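Local coordinates for translation initiation factor eif-2b-like protein (Chaetomium thermophilum, PDB 4ZEO), which probably acts in translation initiation as the delta subunit of eIF2B, the guanine nucleotide exchange complex for eIF2, at residues A[309-323]-A[334-348]. Residues are numbered along the deposited sequence; the frame is centred on the assembly and turned at random.
Sequences FNVTVLDDPYVGEGK and IPVLYSPNLGGLRSK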
ATOM      1  N   PHE A 309      14.057  21.079   6.848  1.00 54.98           N
ATOM      2  CA  PHE A 309      12.945  20.845   7.742  1.00 51.56           C
ATOM      3  C   PHE A 309      13.347  19.834   8.798  1.00 53.69           C
ATOM      4  O   PHE A 309      14.369  19.157   8.676  1.00 56.12           O
ATOM      5  CB  PHE A 309      11.723  20.365   6.959  1.00 46.50           C
ATOM      6  CG  PHE A 309      11.995  19.184   6.063  1.00 43.90           C
ATOM      7  CD1 PHE A 309      12.470  19.360   4.779  1.00 44.03           C
ATOM      8  CD2 PHE A 309      11.745  17.891   6.500  1.00 41.39           C
ATOM      9  CE1 PHE A 309      12.720  18.276   3.965  1.00 42.14           C
ATOM     10  CE2 PHE A 309      11.995  16.803   5.677  1.00 39.91           C
ATOM     11  CZ  PHE A 309      12.479  17.004   4.414  1.00 40.60           C
ATOM     12  N   ASN A 310      12.538  19.755   9.840  1.00 52.83           N
ATOM     13  CA  ASN A 310      12.780  18.848  10.940  1.00 51.50           C
ATOM     14  C   ASN A 310      11.802  17.708  10.912  1.00 47.67           C
ATOM     15  O   ASN A 310      10.658  17.867  10.480  1.00 46.37           O
ATOM     16  CB  ASN A 310      12.689  19.587  12.259  1.00 54.33           C
ATOM     17  CG  ASN A 310      13.853  20.531  12.467  1.00 59.65           C
ATOM     18  OD1 ASN A 310      14.996  20.205  12.153  1.00 62.65           O
ATOM     19  ND2 ASN A 310      13.575  21.699  13.019  1.00 61.61           N
ATOM     20  N   VAL A 311      12.265  16.536  11.319  1.00 45.82           N
ATOM     21  CA  VAL A 311      11.378  15.387  11.397  1.00 42.16           C
ATOM     22  C   VAL A 311      11.404  14.761  12.779  1.00 41.79           C
ATOM     23  O   VAL A 311      12.468  14.545  13.365  1.00 44.89           O
ATOM     24  CB  VAL A 311      11.734  14.341  10.321  1.00 41.84           C
ATOM     25  CG1 VAL A 311      10.912  13.093  10.500  1.00 39.18           C
ATOM     26  CG2 VAL A 311      11.524  14.935   8.935  1.00 39.99           C
ATOM     27  N   THR A 312      10.219  14.506  13.309  1.00 38.56           N
ATOM     28  CA  THR A 312      10.082  13.773  14.544  1.00 40.45           C
ATOM     29  C   THR A 312       9.540  12.410  14.188  1.00 39.54           C
ATOM     30  O   THR A 312       8.508  12.293  13.541  1.00 37.18           O
ATOM     31  CB  THR A 312       9.146  14.490  15.559  1.00 44.32           C
ATOM     32  OG1 THR A 312       9.778  15.684  16.030  1.00 46.86           O
ATOM     33  CG2 THR A 312       8.844  13.590  16.761  1.00 44.41           C
ATOM     34  N   VAL A 313      10.270  11.374  14.577  1.00 41.87           N
ATOM     35  CA  VAL A 313       9.833  10.015  14.316  1.00 40.33           C
ATOM     36  C   VAL A 313       9.453   9.329  15.608  1.00 41.01           C
ATOM     37  O   VAL A 313      10.274   9.160  16.508  1.00 42.59           O
ATOM     38  CB  VAL A 313      10.912   9.198  13.579  1.00 41.50           C
ATOM     39  CG1 VAL A 313      10.398   7.800  13.285  1.00 43.05           C
ATOM     40  CG2 VAL A 313      11.293   9.894  12.281  1.00 39.38           C
ATOM     41  N   LEU A 314       8.188   8.943  15.682  1.00 40.60           N
ATOM     42  CA  LEU A 314       7.645   8.273  16.846  1.00 42.63           C
ATOM     43  C   LEU A 314       7.597   6.783  16.525  1.00 46.33           C
ATOM     44  O   LEU A 314       7.569   6.421  15.343  1.00 45.72           O
ATOM     45  CB  LEU A 314       6.256   8.822  17.168  1.00 40.77           C
ATOM     46  CG  LEU A 314       6.106  10.325  17.464  1.00 39.85           C
ATOM     47  CD1 LEU A 314       4.642  10.736  17.453  1.00 39.47           C
ATOM     48  CD2 LEU A 314       6.701  10.671  18.796  1.00 41.44           C
ATOM     49  N   ASP A 315       7.628   5.907  17.532  1.00 47.37           N
ATOM     50  CA  ASP A 315       7.646   4.487  17.207  1.00 51.03           C
ATOM     51  C   ASP A 315       6.803   3.625  18.123  1.00 54.77           C
ATOM     52  O   ASP A 315       6.295   4.084  19.149  1.00 59.07           O
ATOM     53  CB  ASP A 315       9.077   3.943  17.224  1.00 54.65           C
ATOM     54  CG  ASP A 315       9.376   3.031  16.022  1.00 54.15           C
ATOM     55  OD1 ASP A 315      10.568   2.749  15.802  1.00 56.77           O
ATOM     56  OD2 ASP A 315       8.433   2.584  15.317  1.00 50.18           O
ATOM     57  N   ASP A 316       6.633   2.376  17.703  1.00 55.02           N
ATOM     58  CA  ASP A 316       6.076   1.312  18.522  1.00 55.07           C
ATOM     59  C   ASP A 316       7.283   0.615  19.152  1.00 58.91           C
ATOM     60  O   ASP A 316       8.138   0.111  18.427  1.00 60.26           O
ATOM     61  CB  ASP A 316       5.247   0.353  17.654  1.00 56.08           C
ATOM     62  CG  ASP A 316       4.565  -0.761  18.448  1.00 60.66           C
ATOM     63  OD1 ASP A 316       5.075  -1.205  19.497  1.00 66.84           O
ATOM     64  OD2 ASP A 316       3.516  -1.232  17.981  1.00 59.88           O
ATOM     65  N   PRO A 317       7.341   0.550  20.494  1.00 58.51           N
ATOM     66  CA  PRO A 317       8.481  -0.013  21.223  1.00 61.75           C
ATOM     67  C   PRO A 317       8.722  -1.481  20.879  1.00 62.47           C
ATOM     68  O   PRO A 317       9.831  -1.978  21.055  1.00 64.73           O
ATOM     69  CB  PRO A 317       8.079   0.170  22.691  1.00 63.04           C
ATOM     70  CG  PRO A 317       6.595   0.176  22.659  1.00 53.30           C
ATOM     71  CD  PRO A 317       6.286   0.978  21.429  1.00 59.78           C
ATOM     72  N   TYR A 318       7.646  -2.190  20.555  1.00 61.59           N
ATOM     73  CA  TYR A 318       7.700  -3.593  20.143  1.00 63.34           C
ATOM     74  C   TYR A 318       8.165  -3.867  18.711  1.00 62.27           C
ATOM     75  O   TYR A 318       8.701  -4.929  18.440  1.00 69.29           O
ATOM     76  CB  TYR A 318       6.359  -4.252  20.433  1.00 63.06           C
ATOM     77  CG  TYR A 318       6.023  -4.086  21.895  1.00 64.27           C
ATOM     78  CD1 TYR A 318       6.688  -4.832  22.855  1.00 67.12           C
ATOM     79  CD2 TYR A 318       5.054  -3.176  22.322  1.00 61.60           C
ATOM     80  CE1 TYR A 318       6.404  -4.687  24.196  1.00 68.67           C
ATOM     81  CE2 TYR A 318       4.757  -3.026  23.661  1.00 61.64           C
ATOM     82  CZ  TYR A 318       5.437  -3.787  24.592  1.00 67.34           C
ATOM     83  OH  TYR A 318       5.160  -3.654  25.928  1.00 72.33           O
ATOM     84  N   VAL A 319       7.830  -3.011  17.770  1.00 56.94           N
ATOM     85  CA  VAL A 319       8.337  -3.165  16.415  1.00 56.26           C
ATOM     86  C   VAL A 319       9.695  -2.490  16.133  1.00 56.90           C
ATOM     87  O   VAL A 319      10.633  -3.135  15.665  1.00 58.91           O
ATOM     88  CB  VAL A 319       7.281  -2.671  15.423  1.00 52.13           C
ATOM     89  CG1 VAL A 319       7.763  -2.886  13.986  1.00 50.22           C
ATOM     90  CG2 VAL A 319       5.950  -3.383  15.727  1.00 50.80           C
ATOM     91  N   GLY A 320       9.786  -1.196  16.431  1.00 55.17           N
ATOM     92  CA  GLY A 320      11.005  -0.424  16.248  1.00 56.68           C
ATOM     93  C   GLY A 320      11.474  -0.018  14.858  1.00 57.06           C
ATOM     94  O   GLY A 320      12.582   0.476  14.717  1.00 56.98           O
ATOM     95  N   GLU A 321      10.640  -0.176  13.839  1.00 59.32           N
ATOM     96  CA  GLU A 321      11.038   0.151  12.465  1.00 62.19           C
ATOM     97  C   GLU A 321      11.401   1.629  12.259  1.00 54.35           C
ATOM     98  O   GLU A 321      12.125   1.970  11.327  1.00 51.73           O
ATOM     99  CB  GLU A 321       9.946  -0.215  11.475  1.00 70.59           C
ATOM    100  CG  GLU A 321      10.035  -1.593  10.907  1.00 83.05           C
ATOM    101  CD  GLU A 321       8.990  -1.803   9.825  1.00 92.66           C
ATOM    102  OE1 GLU A 321       7.792  -1.958  10.151  1.00 94.84           O
ATOM    103  OE2 GLU A 321       9.369  -1.768   8.631  1.00 96.21           O
ATOM    104  N   GLY A 322      10.792   2.508  13.047  1.00 50.03           N
ATOM    105  CA  GLY A 322      11.068   3.933  12.974  1.00 47.44           C
ATOM    106  C   GLY A 322      12.523   4.347  13.156  1.00 49.11           C
ATOM    107  O   GLY A 322      12.945   5.403  12.673  1.00 47.54           O
ATOM    108  N   LYS A 323      13.272   3.546  13.908  1.00 53.14           N
ATOM    109  CA  LYS A 323      14.691   3.791  14.112  1.00 58.35           C
ATOM    110  C   LYS A 323      15.438   3.676  12.770  1.00 57.51           C
ATOM    111  O   LYS A 323      16.324   4.468  12.460  1.00 56.76           O
ATOM    112  CB  LYS A 323      15.246   2.828  15.160  1.00 64.08           C
ATOM    113  CG  LYS A 323      16.379   3.399  15.979  1.00 68.72           C
ATOM    114  CD  LYS A 323      17.092   2.314  16.756  1.00 73.39           C
ATOM    115  CE  LYS A 323      18.228   2.877  17.617  1.00 77.38           C
ATOM    116  NZ  LYS A 323      17.754   3.588  18.843  1.00 79.77           N
ATOM    117  N   ILE A 334      18.704  15.150   6.860  1.00 56.57           N
ATOM    118  CA  ILE A 334      17.555  15.646   7.603  1.00 51.81           C
ATOM    119  C   ILE A 334      17.764  15.477   9.100  1.00 53.80           C
ATOM    120  O   ILE A 334      18.130  14.390   9.550  1.00 53.24           O
ATOM    121  CB  ILE A 334      16.272  14.896   7.209  1.00 47.26           C
ATOM    122  CG1 ILE A 334      16.055  14.947   5.683  1.00 45.03           C
ATOM    123  CG2 ILE A 334      15.072  15.449   7.963  1.00 46.47           C
ATOM    124  CD1 ILE A 334      14.973  14.009   5.164  1.00 38.95           C
ATOM    125  N   PRO A 335      17.553  16.560   9.876  1.00 56.29           N
ATOM    126  CA  PRO A 335      17.637  16.470  11.335  1.00 58.19           C
ATOM    127  C   PRO A 335      16.447  15.690  11.875  1.00 57.78           C
ATOM    128  O   PRO A 335      15.308  16.074  11.603  1.00 55.03           O
ATOM    129  CB  PRO A 335      17.593  17.935  11.798  1.00 58.07           C
ATOM    130  CG  PRO A 335      17.786  18.749  10.582  1.00 58.70           C
ATOM    131  CD  PRO A 335      17.266  17.935   9.440  1.00 56.55           C
ATOM    132  N   VAL A 336      16.696  14.616  12.622  1.00 61.40           N
ATOM    133  CA  VAL A 336      15.611  13.770  13.097  1.00 59.16           C
ATOM    134  C   VAL A 336      15.636  13.589  14.616  1.00 61.02           C
ATOM    135  O   VAL A 336      16.688  13.331  15.215  1.00 64.42           O
ATOM    136  CB  VAL A 336      15.651  12.375  12.438  1.00 58.87           C
ATOM    137  CG1 VAL A 336      14.512  11.498  12.964  1.00 57.13           C
ATOM    138  CG2 VAL A 336      15.587  12.491  10.915  1.00 57.15           C
ATOM    139  N   LEU A 337      14.461  13.743  15.220  1.00 59.19           N
ATOM    140  CA  LEU A 337      14.239  13.439  16.626  1.00 60.18           C
ATOM    141  C   LEU A 337      13.497  12.111  16.733  1.00 56.27           C
ATOM    142  O   LEU A 337      12.396  11.949  16.210  1.00 55.69           O
ATOM    143  CB  LEU A 337      13.453  14.557  17.289  1.00 63.15           C
ATOM    144  CG  LEU A 337      13.242  14.540  18.794  1.00 67.50           C
ATOM    145  CD1 LEU A 337      14.564  14.378  19.520  1.00 73.16           C
ATOM    146  CD2 LEU A 337      12.542  15.831  19.188  1.00 67.17           C
ATOM    147  N   TYR A 338      14.115  11.145  17.382  1.00 55.71           N
ATOM    148  CA  TYR A 338      13.546   9.813  17.431  1.00 53.53           C
ATOM    149  C   TYR A 338      13.023   9.437  18.811  1.00 53.96           C
ATOM    150  O   TYR A 338      13.720   9.563  19.813  1.00 55.37           O
ATOM    151  CB  TYR A 338      14.583   8.769  16.996  1.00 52.65           C
ATOM    152  CG  TYR A 338      14.053   7.374  17.134  1.00 51.33           C
ATOM    153  CD1 TYR A 338      13.115   6.896  16.233  1.00 48.76           C
ATOM    154  CD2 TYR A 338      14.456   6.543  18.175  1.00 53.06           C
ATOM    155  CE1 TYR A 338      12.599   5.620  16.346  1.00 49.32           C
ATOM    156  CE2 TYR A 338      13.943   5.254  18.302  1.00 53.74           C
ATOM    157  CZ  TYR A 338      13.017   4.800  17.374  1.00 52.76           C
ATOM    158  OH  TYR A 338      12.496   3.531  17.457  1.00 55.14           O
ATOM    159  N   SER A 339      11.811   8.913  18.849  1.00 52.81           N
ATOM    160  CA  SER A 339      11.265   8.400  20.085  1.00 54.97           C
ATOM    161  C   SER A 339      10.838   6.956  19.865  1.00 57.43           C
ATOM    162  O   SER A 339      10.123   6.662  18.904  1.00 56.75           O
ATOM    163  CB  SER A 339      10.093   9.254  20.552  1.00 54.81           C
ATOM    164  OG  SER A 339       9.836   9.004  21.915  1.00 59.53           O
ATOM    165  N   PRO A 340      11.316   6.039  20.721  1.00 60.58           N
ATOM    166  CA  PRO A 340      10.973   4.616  20.629  1.00 61.15           C
ATOM    167  C   PRO A 340       9.518   4.330  20.982  1.00 60.15           C
ATOM    168  O   PRO A 340       9.035   3.237  20.729  1.00 61.95           O
ATOM    169  CB  PRO A 340      11.905   3.969  21.657  1.00 64.91           C
ATOM    170  CG  PRO A 340      12.161   5.037  22.625  1.00 66.10           C
ATOM    171  CD  PRO A 340      12.292   6.277  21.793  1.00 64.11           C
ATOM    172  N   ASN A 341       8.850   5.284  21.617  1.00 59.46           N
ATOM    173  CA  ASN A 341       7.486   5.081  22.092  1.00 58.73           C
ATOM    174  C   ASN A 341       6.574   6.279  21.895  1.00 56.54           C
ATOM    175  O   ASN A 341       6.977   7.292  21.341  1.00 56.20           O
ATOM    176  CB  ASN A 341       7.499   4.704  23.561  1.00 61.77           C
ATOM    177  CG  ASN A 341       8.368   5.625  24.374  1.00 64.58           C
ATOM    178  OD1 ASN A 341       8.123   6.830  24.442  1.00 63.76           O
ATOM    179  ND2 ASN A 341       9.371   5.057  25.036  1.00 67.49           N
ATOM    180  N   LEU A 342       5.330   6.139  22.335  1.00 54.35           N
ATOM    181  CA  LEU A 342       4.350   7.222  22.287  1.00 50.12           C
ATOM    182  C   LEU A 342       4.242   7.948  23.636  1.00 52.97           C
ATOM    183  O   LEU A 342       3.221   8.544  23.945  1.00 53.24           O
ATOM    184  CB  LEU A 342       2.984   6.672  21.865  1.00 45.56           C
ATOM    185  CG  LEU A 342       2.900   6.125  20.432  1.00 43.83           C
ATOM    186  CD1 LEU A 342       1.458   5.807  20.032  1.00 43.12           C
ATOM    187  CD2 LEU A 342       3.511   7.089  19.434  1.00 41.56           C
ATOM    188  N   GLY A 343       5.268   7.844  24.474  1.00 57.03           N
ATOM    189  CA  GLY A 343       5.252   8.535  25.750  1.00 58.88           C
ATOM    190  C   GLY A 343       5.355  10.038  25.554  1.00 59.46           C
ATOM    191  O   GLY A 343       6.105  10.502  24.695  1.00 58.22           O
ATOM    192  N   GLY A 344       4.596  10.797  26.344  1.00 61.43           N
ATOM    193  CA  GLY A 344       4.595  12.248  26.265  1.00 60.83           C
ATOM    194  C   GLY A 344       4.149  12.736  24.898  1.00 58.47           C
ATOM    195  O   GLY A 344       4.715  13.683  24.337  1.00 57.42           O
ATOM    196  N   LEU A 345       3.111  12.102  24.370  1.00 57.60           N
ATOM    197  CA  LEU A 345       2.642  12.368  23.013  1.00 53.81           C
ATOM    198  C   LEU A 345       2.230  13.813  22.722  1.00 55.44           C
ATOM    199  O   LEU A 345       2.593  14.362  21.685  1.00 53.61           O
ATOM    200  CB  LEU A 345       1.459  11.451  22.729  1.00 48.90           C
ATOM    201  CG  LEU A 345       1.031  11.200  21.299  1.00 44.50           C
ATOM    202  CD1 LEU A 345       2.180  10.843  20.435  1.00 43.71           C
ATOM    203  CD2 LEU A 345       0.017  10.104  21.324  1.00 44.15           C
ATOM    204  N   ARG A 346       1.528  14.440  23.664  1.00 60.44           N
ATOM    205  CA  ARG A 346       1.072  15.810  23.470  1.00 65.07           C
ATOM    206  C   ARG A 346       2.259  16.769  23.271  1.00 64.94           C
ATOM    207  O   ARG A 346       2.176  17.726  22.482  1.00 63.93           O
ATOM    208  CB  ARG A 346       0.187  16.270  24.624  1.00 72.62           C
ATOM    209  CG  ARG A 346       0.262  17.743  24.888  1.00 79.30           C
ATOM    210  CD  ARG A 346      -0.830  18.201  25.845  1.00 87.03           C
ATOM    211  NE  ARG A 346      -1.434  19.420  25.313  1.00 91.83           N
ATOM    212  CZ  ARG A 346      -2.602  19.934  25.687  1.00 97.99           C
ATOM    213  NH1 ARG A 346      -3.322  19.371  26.645  1.00 99.57           N
ATOM    214  NH2 ARG A 346      -3.036  21.043  25.109  1.00101.76           N
ATOM    215  N   SER A 347       3.343  16.521  24.001  1.00 65.58           N
ATOM    216  CA  SER A 347       4.601  17.243  23.826  1.00 67.90           C
ATOM    217  C   SER A 347       5.145  17.111  22.385  1.00 67.85           C
ATOM    218  O   SER A 347       5.596  18.086  21.786  1.00 71.10           O
ATOM    219  CB  SER A 347       5.634  16.717  24.816  1.00 71.10           C
ATOM    220  OG  SER A 347       5.152  16.828  26.145  1.00 74.35           O
ATOM    221  N   LYS A 348       5.148  15.887  21.868  1.00 63.88           N
ATOM    222  CA  LYS A 348       5.762  15.546  20.580  1.00 62.16           C
ATOM    223  C   LYS A 348       5.023  16.137  19.367  1.00 58.34           C
ATOM    224  O   LYS A 348       5.609  16.259  18.286  1.00 56.84           O
ATOM    225  CB  LYS A 348       5.860  14.023  20.423  1.00 62.19           C
ATOM    226  CG  LYS A 348       6.521  13.320  21.593  1.00 64.11           C
ATOM    227  CD  LYS A 348       7.873  13.868  21.934  1.00 66.75           C
ATOM    228  CE  LYS A 348       8.558  12.980  22.973  1.00 69.49           C
ATOM    229  NZ  LYS A 348       7.969  11.614  23.011  1.00 69.81           N
TER
HETATM  230  O   HOH W   1       8.203  17.155  17.408  1.00 56.48           O
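With CG anti to the backbone N (chi1 176°), the Y338 side chain runs from its strand across V313 to D315, whose carboxylate (chi1 -136°) lies beside the phenol. The phenol OH donates to D315 OD1 at 2.7 Å; the oxygen lies at the ring edge, in plane, and accepts through its anti lone pair. K323 CG lies over one ring face, offset toward the rim, 4.1 Å from the Y338 ring centroid in a CH-pi contact, while V313 CG1 packs against Y338 CD1. OD2 of D315 takes weak bonds from the backbone N of D316 and G322, so the carboxylate weakly bridges the loop after strand 310-314 and the start of helix 321-331. A phenylalanine in place of Y338 would probably leave D315 OD1 without its hydroxyl donor and hold this loop less firmly against the neighbouring strand.

Alongside, four backbone hydrogen bonds join the strands, from V311 N to P335 O (3.1 Å) through to S339 N with V313 O (2.8 Å). On the Y338 face, V313 CG2 meets V336 CG1 at 3.7 Å and V311 meets I334. On the other face, L314 CD1 touches L345 CD1 and L314 CD2 lies 3.8 Å from K348 CB; one water links T312 OG1 to K348 O. K348 NZ reaches back to G343 O at 2.7 Å, closing the loop before helix 345-348. Strand 336-338 is the outermost strand of the parallel sheet within this chain, paired directly with 310-314 and connected to it by helix 321-331 in a beta-alpha-beta crossover of a Rossmann-like domain.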